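Endoglucanase E-5 (Thermobifida fusca, PDB 2CKS) hydrolyses internal beta-1,4-glucosidic linkages in cellulose, lichenin and cereal beta-D-glucans, using the family 5 glycoside hydrolase catalytic domain that forms this chain. Local coordinates at residues 34-39 / 79-84; 65-70 / 112-117. One frame throughout, in Å; residues are numbered along the deposited sequence.

Overall arrangement
The catalytic domain is a TIM barrel, an eight-stranded parallel barrel ringed by helices, and both contacts fasten segments that follow its first strands. Contact 1 is the buried one: apolar side chains join residues 34-39, after strand 29-32, to helix 75-90, with an arginine at the side bonded to other groups. Contact 2 is partly buried and further out. It sets the loop after strand 59-65 against the start of helix 112-126, where an arginine packs on an isoleucine methyl and, with a glutamine, joins a polar network through N111. Their centres lie 12 Å apart, and a probable hydrogen bond from Q37 NE2 to E68 O (2.9 Å) ties the two together.

Contact 1 of 2, residues 34-39 / 79-84; sequences HGIQWF and TDRMHQ
The weakly bonded helical turn that holds I36 against R81 and M82 is closed on one oxygen, G35 O, which accepts from W38 N at 3.1 Å and from F39 N at 3.0 Å; from it the isoleucine side chain starts toward helix 75-90. Its CG1 branch takes the crowded position between the backbone N and the carbonyl carbon (chi1 69°), and CD1 does the touching. M82 has two conformers, so its contact is less certain; in one of them M82 SD lies 3.8 Å from I36 CD1. Bends at chi2 and chi3 bring the sulfur of M82 over to the isoleucine. Both are buried and apolar; a branched isoleucine and a flexible methionine suit a place between loop, helix and strand. R81 adds only its aliphatic part, CG standing 4.2 Å from I36 CD1. An arginine suits this edge because its stem is apolar while its head is not: NE forms a salt bridge with D40 and NH2 bonds to L43 O. NH1 gives a bent bond (140°) to Q84 OE1, 2.9 Å away, from above the amide's carbonyl plane. This is plain beta-alpha barrel packing away from the catalytic and metal sites, the segment after the first strand against the helix following the second. I36 also packs on F78 and its backbone bonds to S63, while M82 rests on L62 and M64, so strand 59-65 backs both sides.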
ATOM      1  N   HIS A  34       0.988   0.623  10.095  1.00  5.89           N
ATOM      2  CA  HIS A  34       0.102  -0.412  10.589  1.00  6.48           C
ATOM      3  C   HIS A  34      -1.251   0.284  10.751  1.00  6.90           C
ATOM      4  O   HIS A  34      -1.414   1.449  10.379  1.00  7.42           O
ATOM      5  CB  HIS A  34       0.648  -0.985  11.897  1.00  6.61           C
ATOM      6  CG  HIS A  34       0.152  -2.362  12.226  1.00  7.93           C
ATOM      7  ND1 HIS A  34       0.954  -3.308  12.831  1.00 11.85           N
ATOM      8  CD2 HIS A  34      -1.057  -2.951  12.060  1.00  9.29           C
ATOM      9  CE1 HIS A  34       0.261  -4.418  13.017  1.00 10.69           C
ATOM     10  NE2 HIS A  34      -0.961  -4.228  12.556  1.00 11.70           N
ATOM     11  N   GLY A  35      -2.235  -0.399  11.299  1.00  7.39           N
ATOM     12  CA  GLY A  35      -3.556   0.176  11.396  1.00  7.76           C
ATOM     13  C   GLY A  35      -3.522   1.389  12.296  1.00  8.03           C
ATOM     14  O   GLY A  35      -3.003   1.308  13.405  1.00  8.69           O
ATOM     15  N   ILE A  36      -4.078   2.513  11.840  1.00  8.52           N
ATOM     16  CA  ILE A  36      -4.026   3.741  12.637  1.00  8.84           C
ATOM     17  C   ILE A  36      -4.889   3.680  13.915  1.00  9.07           C
ATOM     18  O   ILE A  36      -4.704   4.480  14.830  1.00 10.10           O
ATOM     19  CB  ILE A  36      -4.330   5.006  11.779  1.00  9.67           C
ATOM     20  CG1 ILE A  36      -5.784   5.054  11.322  0.80  9.99           C
ATOM     21  CG2 ILE A  36      -3.362   5.083  10.590  0.80  9.19           C
ATOM     22  CD1 ILE A  36      -6.195   6.413  10.745  0.80 10.94           C
ATOM     23  N   GLN A  37      -5.800   2.713  14.002  1.00  8.28           N
ATOM     24  CA  GLN A  37      -6.578   2.507  15.230  1.00  8.13           C
ATOM     25  C   GLN A  37      -5.759   1.896  16.371  1.00  8.14           C
ATOM     26  O   GLN A  37      -6.177   1.937  17.532  1.00  7.92           O
ATOM     27  CB  GLN A  37      -7.809   1.634  14.939  1.00  8.45           C
ATOM     28  CG  GLN A  37      -7.581   0.128  14.944  1.00  8.54           C
ATOM     29  CD  GLN A  37      -7.145  -0.442  13.600  1.00 10.08           C
ATOM     30  OE1 GLN A  37      -6.588   0.267  12.757  1.00 11.27           O
ATOM     31  NE2 GLN A  37      -7.398  -1.736  13.401  1.00  9.82           N
ATOM     32  N   TRP A  38      -4.616   1.305  16.031  1.00  7.31           N
ATOM     33  CA  TRP A  38      -3.736   0.681  17.015  1.00  7.60           C
ATOM     34  C   TRP A  38      -2.392   1.392  17.165  1.00  7.17           C
ATOM     35  O   TRP A  38      -1.818   1.403  18.255  1.00  7.63           O
ATOM     36  CB  TRP A  38      -3.457  -0.767  16.632  1.00  7.78           C
ATOM     37  CG  TRP A  38      -4.635  -1.668  16.618  1.00  8.50           C
ATOM     38  CD1 TRP A  38      -5.642  -1.729  17.533  1.00  9.94           C
ATOM     39  CD2 TRP A  38      -4.910  -2.675  15.650  1.00 10.13           C
ATOM     40  NE1 TRP A  38      -6.541  -2.709  17.184  1.00 10.61           N
ATOM     41  CE2 TRP A  38      -6.104  -3.313  16.033  1.00 10.71           C
ATOM     42  CE3 TRP A  38      -4.259  -3.115  14.490  1.00 11.39           C
ATOM     43  CZ2 TRP A  38      -6.667  -4.352  15.297  1.00 12.04           C
ATOM     44  CZ3 TRP A  38      -4.824  -4.144  13.756  1.00 12.94           C
ATOM     45  CH2 TRP A  38      -6.014  -4.750  14.165  1.00 12.43           C
ATOM     46  N   PHE A  39      -1.876   1.969  16.078  1.00  7.33           N
ATOM     47  CA  PHE A  39      -0.502   2.481  16.059  1.00  7.19           C
ATOM     48  C   PHE A  39      -0.434   3.915  15.571  1.00  7.66           C
ATOM     49  O   PHE A  39       0.518   4.321  14.915  1.00  8.28           O
ATOM     50  CB  PHE A  39       0.408   1.561  15.236  1.00  7.25           C
ATOM     51  CG  PHE A  39       0.510   0.187  15.808  1.00  7.52           C
ATOM     52  CD1 PHE A  39       1.365  -0.078  16.866  1.00  7.32           C
ATOM     53  CD2 PHE A  39      -0.298  -0.834  15.326  1.00  7.76           C
ATOM     54  CE1 PHE A  39       1.415  -1.351  17.420  1.00  7.64           C
ATOM     55  CE2 PHE A  39      -0.240  -2.098  15.879  1.00  7.89           C
ATOM     56  CZ  PHE A  39       0.619  -2.348  16.923  1.00  7.10           C
ATOM     57  N   THR A  79     -11.634   9.898   9.598  1.00  6.66           N
ATOM     58  CA  THR A  79     -11.499  10.673   8.372  1.00  6.65           C
ATOM     59  C   THR A  79     -10.637  11.918   8.609  1.00  6.63           C
ATOM     60  O   THR A  79      -9.765  12.236   7.804  1.00  5.63           O
ATOM     61  CB  THR A  79     -12.883  11.069   7.843  1.00  6.64           C
ATOM     62  OG1 THR A  79     -13.670   9.893   7.618  1.00  7.69           O
ATOM     63  CG2 THR A  79     -12.785  11.744   6.469  1.00  7.28           C
ATOM     64  N   ASP A  80     -10.866  12.608   9.724  1.00  7.22           N
ATOM     65  CA  ASP A  80     -10.104  13.811  10.028  1.00  7.92           C
ATOM     66  C   ASP A  80      -8.629  13.484  10.231  1.00  7.28           C
ATOM     67  O   ASP A  80      -7.763  14.233   9.802  1.00  7.41           O
ATOM     68  CB  ASP A  80     -10.667  14.536  11.253  1.00  8.57           C
ATOM     69  CG  ASP A  80     -11.930  15.314  10.942  1.00 12.14           C
ATOM     70  OD1 ASP A  80     -12.164  15.652   9.757  1.00 16.97           O
ATOM     71  OD2 ASP A  80     -12.745  15.636  11.832  1.00 18.84           O
ATOM     72  N   ARG A  81      -8.335  12.351  10.859  1.00  6.72           N
ATOM     73  CA  ARG A  81      -6.944  11.954  11.026  1.00  6.13           C
ATOM     74  C   ARG A  81      -6.289  11.609   9.679  1.00  5.63           C
ATOM     75  O   ARG A  81      -5.110  11.904   9.457  1.00  5.58           O
ATOM     76  CB  ARG A  81      -6.834  10.802  12.010  1.00  6.40           C
ATOM     77  CG  ARG A  81      -5.434  10.263  12.215  1.00  6.63           C
ATOM     78  CD  ARG A  81      -4.409  11.311  12.638  1.00  7.12           C
ATOM     79  NE  ARG A  81      -3.225  10.648  13.167  1.00  7.62           N
ATOM     80  CZ  ARG A  81      -2.030  11.200  13.296  1.00  8.65           C
ATOM     81  NH1 ARG A  81      -1.797  12.451  12.922  1.00  9.07           N
ATOM     82  NH2 ARG A  81      -1.041  10.476  13.799  1.00 10.05           N
ATOM     83  N   MET A  82      -7.050  10.986   8.791  0.70  5.49           N
ATOM     84  CA  MET A  82      -6.539  10.665   7.468  0.70  5.51           C
ATOM     85  C   MET A  82      -6.217  11.940   6.688  0.70  5.29           C
ATOM     86  O   MET A  82      -5.169  12.025   6.066  0.70  5.15           O
ATOM     87  CB  MET A  82      -7.512   9.768   6.707  0.70  5.48           C
ATOM     88  CG  MET A  82      -7.586   8.341   7.254  0.70  6.51           C
ATOM     89  SD  MET A  82      -6.073   7.371   7.099  0.70  8.08           S
ATOM     90  CE  MET A  82      -6.176   6.869   5.391  0.70  8.09           C
ATOM     91  N   HIS A  83      -7.088  12.945   6.748  0.70  5.42           N
ATOM     92  CA  HIS A  83      -6.795  14.235   6.129  0.70  5.90           C
ATOM     93  C   HIS A  83      -5.488  14.795   6.680  0.70  5.95           C
ATOM     94  O   HIS A  83      -4.652  15.287   5.934  0.70  6.51           O
ATOM     95  CB  HIS A  83      -7.892  15.248   6.438  0.70  5.91           C
ATOM     96  CG  HIS A  83      -9.173  15.042   5.692  0.70  5.36           C
ATOM     97  ND1 HIS A  83      -9.234  14.808   4.331  0.70  5.25           N
ATOM     98  CD2 HIS A  83     -10.456  15.098   6.121  0.70  5.39           C
ATOM     99  CE1 HIS A  83     -10.500  14.714   3.963  0.70  6.05           C
ATOM    100  NE2 HIS A  83     -11.260  14.886   5.032  0.70  5.37           N
ATOM    101  N   GLN A  84      -5.334  14.751   8.002  1.00  6.31           N
ATOM    102  CA  GLN A  84      -4.140  15.265   8.640  1.00  6.91           C
ATOM    103  C   GLN A  84      -2.899  14.519   8.169  1.00  6.72           C
ATOM    104  O   GLN A  84      -1.891  15.138   7.866  1.00  7.51           O
ATOM    105  CB  GLN A  84      -4.275  15.162  10.152  1.00  7.51           C
ATOM    106  CG  GLN A  84      -3.160  15.804  10.924  1.00  9.76           C
ATOM    107  CD  GLN A  84      -3.459  15.776  12.399  1.00 12.36           C
ATOM    108  OE1 GLN A  84      -3.666  14.703  12.969  1.00 13.49           O
ATOM    109  NE2 GLN A  84      -3.544  16.949  13.015  1.00 14.89           N
TER

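Contact 2 of 2, residues 65-70 / 112-117; sequences YIQEDG and LDRAKT
A bend at chi3 (-79°) turns the otherwise extended start of the R114 side chain, bringing its guanidinium beside I66 and Q67; Q67 in turn bends at chi2 (70°), which carries its amide to the same place. I66 and R114 run past each other in opposite directions. The branch methyl I66 CG2 is the atom that touches, 3.8 Å from R114 NE and 4.0 Å from R114 CD, so a beta-branched apolar residue meets the stem and first nitrogen of the arginine. Q67 crosses that head with its amide plane turned 63° from the guanidinium plane, and Q67 NE2 comes to 3.7 Å from R114 NH2. Both are donors, and each is held by an acceptor outside the pair: R114 NH2 by N111 OD1, Q67 NE2 by E72 OE1. N111 serves both sides, since its ND2 bonds to Q67 OE1; a glutamine, with a donor and an acceptor at one end, suits such a network. Behind Q67 the chain reverses in a type I' turn, E68 and D69 adopting left-handed backbone angles and G70 N returning to Q67 O at 3.0 Å. D69 OD1 is a ligand of a bound zinc ion. The I66 side chain is about 11 Å from that of E139, the probable proton donor. Here the loop after the second barrel strand, 59-65, meets helix 112-126, which follows the third, 95-101, so consecutive beta-alpha units of the TIM barrel touch. W100 of strand 95-101 contacts I66, R114 and A115, while L112 and A115 pack against helix 145-162.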
ATOM      1  N   TYR A  65      -7.895   0.458   8.875  1.00  5.91           N
ATOM      2  CA  TYR A  65      -8.840  -0.631   9.047  1.00  5.87           C
ATOM      3  C   TYR A  65     -10.241  -0.054   9.203  1.00  6.00           C
ATOM      4  O   TYR A  65     -10.415   1.067   9.667  1.00  6.62           O
ATOM      5  CB  TYR A  65      -8.528  -1.442  10.292  1.00  6.33           C
ATOM      6  CG  TYR A  65      -7.375  -2.410  10.214  1.00  6.90           C
ATOM      7  CD1 TYR A  65      -6.069  -1.964  10.086  1.00  8.60           C
ATOM      8  CD2 TYR A  65      -7.594  -3.777  10.320  1.00  9.31           C
ATOM      9  CE1 TYR A  65      -5.008  -2.844  10.059  1.00  9.18           C
ATOM     10  CE2 TYR A  65      -6.533  -4.672  10.289  1.00 10.08           C
ATOM     11  CZ  TYR A  65      -5.247  -4.194  10.161  1.00 10.88           C
ATOM     12  OH  TYR A  65      -4.181  -5.067  10.127  1.00 13.12           O
ATOM     13  N   ILE A  66     -11.234  -0.832   8.790  1.00  6.16           N
ATOM     14  CA  ILE A  66     -12.630  -0.409   8.859  1.00  6.11           C
ATOM     15  C   ILE A  66     -13.309  -1.102  10.038  1.00  6.35           C
ATOM     16  O   ILE A  66     -13.901  -0.447  10.888  1.00  6.36           O
ATOM     17  CB  ILE A  66     -13.350  -0.714   7.519  1.00  6.39           C
ATOM     18  CG1 ILE A  66     -12.474  -0.319   6.315  1.00  7.30           C
ATOM     19  CG2 ILE A  66     -14.713  -0.017   7.492  1.00  6.09           C
ATOM     20  CD1 ILE A  66     -12.025   1.107   6.293  1.00  7.27           C
ATOM     21  N   GLN A  67     -13.192  -2.422  10.074  1.00  6.53           N
ATOM     22  CA  GLN A  67     -13.542  -3.211  11.242  1.00  6.96           C
ATOM     23  C   GLN A  67     -12.329  -3.240  12.186  1.00  7.40           C
ATOM     24  O   GLN A  67     -11.438  -2.403  12.062  1.00  7.19           O
ATOM     25  CB  GLN A  67     -14.010  -4.601  10.806  1.00  6.99           C
ATOM     26  CG  GLN A  67     -15.437  -4.592  10.254  1.00  7.48           C
ATOM     27  CD  GLN A  67     -15.577  -3.900   8.901  1.00  6.48           C
ATOM     28  OE1 GLN A  67     -14.869  -4.234   7.951  1.00  7.41           O
ATOM     29  NE2 GLN A  67     -16.498  -2.947   8.815  1.00  6.73           N
ATOM     30  N   GLU A  68     -12.312  -4.154  13.157  1.00  8.46           N
ATOM     31  CA  GLU A  68     -11.191  -4.293  14.096  1.00  9.34           C
ATOM     32  C   GLU A  68     -10.877  -2.968  14.804  1.00  9.46           C
ATOM     33  O   GLU A  68      -9.720  -2.570  14.938  1.00  9.98           O
ATOM     34  CB  GLU A  68      -9.971  -4.900  13.388  1.00  9.74           C
ATOM     35  CG  GLU A  68     -10.307  -6.223  12.702  1.00 11.16           C
ATOM     36  CD  GLU A  68      -9.120  -6.911  12.059  1.00 12.74           C
ATOM     37  OE1 GLU A  68      -8.121  -7.192  12.767  1.00 15.21           O
ATOM     38  OE2 GLU A  68      -9.190  -7.180  10.841  1.00 13.95           O
ATOM     39  N   ASP A  69     -11.940  -2.307  15.259  1.00  9.58           N
ATOM     40  CA  ASP A  69     -11.872  -1.052  16.018  1.00  9.56           C
ATOM     41  C   ASP A  69     -11.439   0.153  15.185  1.00  8.76           C
ATOM     42  O   ASP A  69     -11.038   1.183  15.731  1.00  8.65           O
ATOM     43  CB  ASP A  69     -10.978  -1.208  17.257  1.00 10.58           C
ATOM     44  CG  ASP A  69     -11.509  -2.253  18.221  1.00 13.82           C
ATOM     45  OD1 ASP A  69     -10.712  -3.099  18.675  1.00 19.86           O
ATOM     46  OD2 ASP A  69     -12.705  -2.295  18.573  1.00 19.81           O
ATOM     47  N   GLY A  70     -11.578   0.029  13.869  1.00  7.80           N
ATOM     48  CA  GLY A  70     -11.183   1.065  12.943  1.00  7.64           C
ATOM     49  C   GLY A  70     -12.304   2.025  12.591  1.00  7.47           C
ATOM     50  O   GLY A  70     -13.113   2.399  13.432  1.00  6.91           O
ATOM     51  N   LEU A 112     -18.892  -1.158   1.119  1.00  7.22           N
ATOM     52  CA  LEU A 112     -19.052  -0.297  -0.054  1.00  7.93           C
ATOM     53  C   LEU A 112     -19.687   1.055   0.267  1.00  8.17           C
ATOM     54  O   LEU A 112     -19.200   2.086  -0.180  1.00  6.99           O
ATOM     55  CB  LEU A 112     -19.889  -1.000  -1.131  1.00  8.16           C
ATOM     56  CG  LEU A 112     -20.228  -0.121  -2.344  1.00  8.90           C
ATOM     57  CD1 LEU A 112     -18.973   0.318  -3.061  1.00  9.83           C
ATOM     58  CD2 LEU A 112     -21.157  -0.852  -3.291  1.00 11.06           C
ATOM     59  N   ASP A 113     -20.788   1.049   1.009  1.00  9.00           N
ATOM     60  CA  ASP A 113     -21.500   2.287   1.328  1.00 10.05           C
ATOM     61  C   ASP A 113     -20.585   3.251   2.086  1.00  9.49           C
ATOM     62  O   ASP A 113     -20.511   4.433   1.744  1.00  9.74           O
ATOM     63  CB  ASP A 113     -22.771   1.988   2.134  1.00 10.84           C
ATOM     64  CG  ASP A 113     -23.724   3.170   2.209  1.00 14.05           C
ATOM     65  OD1 ASP A 113     -23.866   3.904   1.209  1.00 16.05           O
ATOM     66  OD2 ASP A 113     -24.387   3.429   3.239  0.50 16.46           O
ATOM     67  N   ARG A 114     -19.854   2.729   3.076  1.00  8.95           N
ATOM     68  CA  ARG A 114     -18.856   3.510   3.811  1.00  8.75           C
ATOM     69  C   ARG A 114     -17.741   3.998   2.904  1.00  7.92           C
ATOM     70  O   ARG A 114     -17.281   5.127   3.044  1.00  7.80           O
ATOM     71  CB  ARG A 114     -18.207   2.672   4.917  1.00  9.01           C
ATOM     72  CG  ARG A 114     -18.969   2.633   6.200  1.00 10.78           C
ATOM     73  CD  ARG A 114     -18.263   1.814   7.254  1.00 12.17           C
ATOM     74  NE  ARG A 114     -18.487   0.393   7.023  1.00 13.50           N
ATOM     75  CZ  ARG A 114     -19.470  -0.306   7.561  1.00 14.09           C
ATOM     76  NH1 ARG A 114     -20.339   0.284   8.375  1.00 15.91           N
ATOM     77  NH2 ARG A 114     -19.596  -1.596   7.271  1.00 13.94           N
ATOM     78  N   ALA A 115     -17.286   3.133   2.005  1.00  7.29           N
ATOM     79  CA  ALA A 115     -16.167   3.456   1.121  1.00  7.08           C
ATOM     80  C   ALA A 115     -16.521   4.620   0.208  1.00  7.43           C
ATOM     81  O   ALA A 115     -15.712   5.520  -0.010  1.00  7.42           O
ATOM     82  CB  ALA A 115     -15.765   2.242   0.298  1.00  7.00           C
ATOM     83  N   LYS A 116     -17.748   4.625  -0.296  1.00  8.51           N
ATOM     84  CA  LYS A 116     -18.192   5.711  -1.159  1.00  9.02           C
ATOM     85  C   LYS A 116     -18.205   7.022  -0.383  1.00  8.66           C
ATOM     86  O   LYS A 116     -17.785   8.043  -0.896  1.00  8.66           O
ATOM     87  CB  LYS A 116     -19.585   5.440  -1.727  1.00  9.19           C
ATOM     88  CG  LYS A 116     -19.649   4.340  -2.747  1.00 11.38           C
ATOM     89  CD  LYS A 116     -21.062   4.258  -3.322  1.00 13.76           C
ATOM     90  CE  LYS A 116     -21.179   3.231  -4.416  1.00 16.76           C
ATOM     91  NZ  LYS A 116     -22.572   3.219  -4.965  1.00 19.70           N
ATOM     92  N   THR A 117     -18.685   6.994   0.855  1.00  8.72           N
ATOM     93  CA  THR A 117     -18.718   8.192   1.684  1.00  9.28           C
ATOM     94  C   THR A 117     -17.315   8.712   1.982  1.00  8.10           C
ATOM     95  O   THR A 117     -17.034   9.896   1.831  1.00  8.24           O
ATOM     96  CB  THR A 117     -19.464   7.895   2.976  1.00  9.84           C
ATOM     97  OG1 THR A 117     -20.828   7.610   2.653  1.00 12.52           O
ATOM     98  CG2 THR A 117     -19.532   9.114   3.897  1.00 11.65           C
TER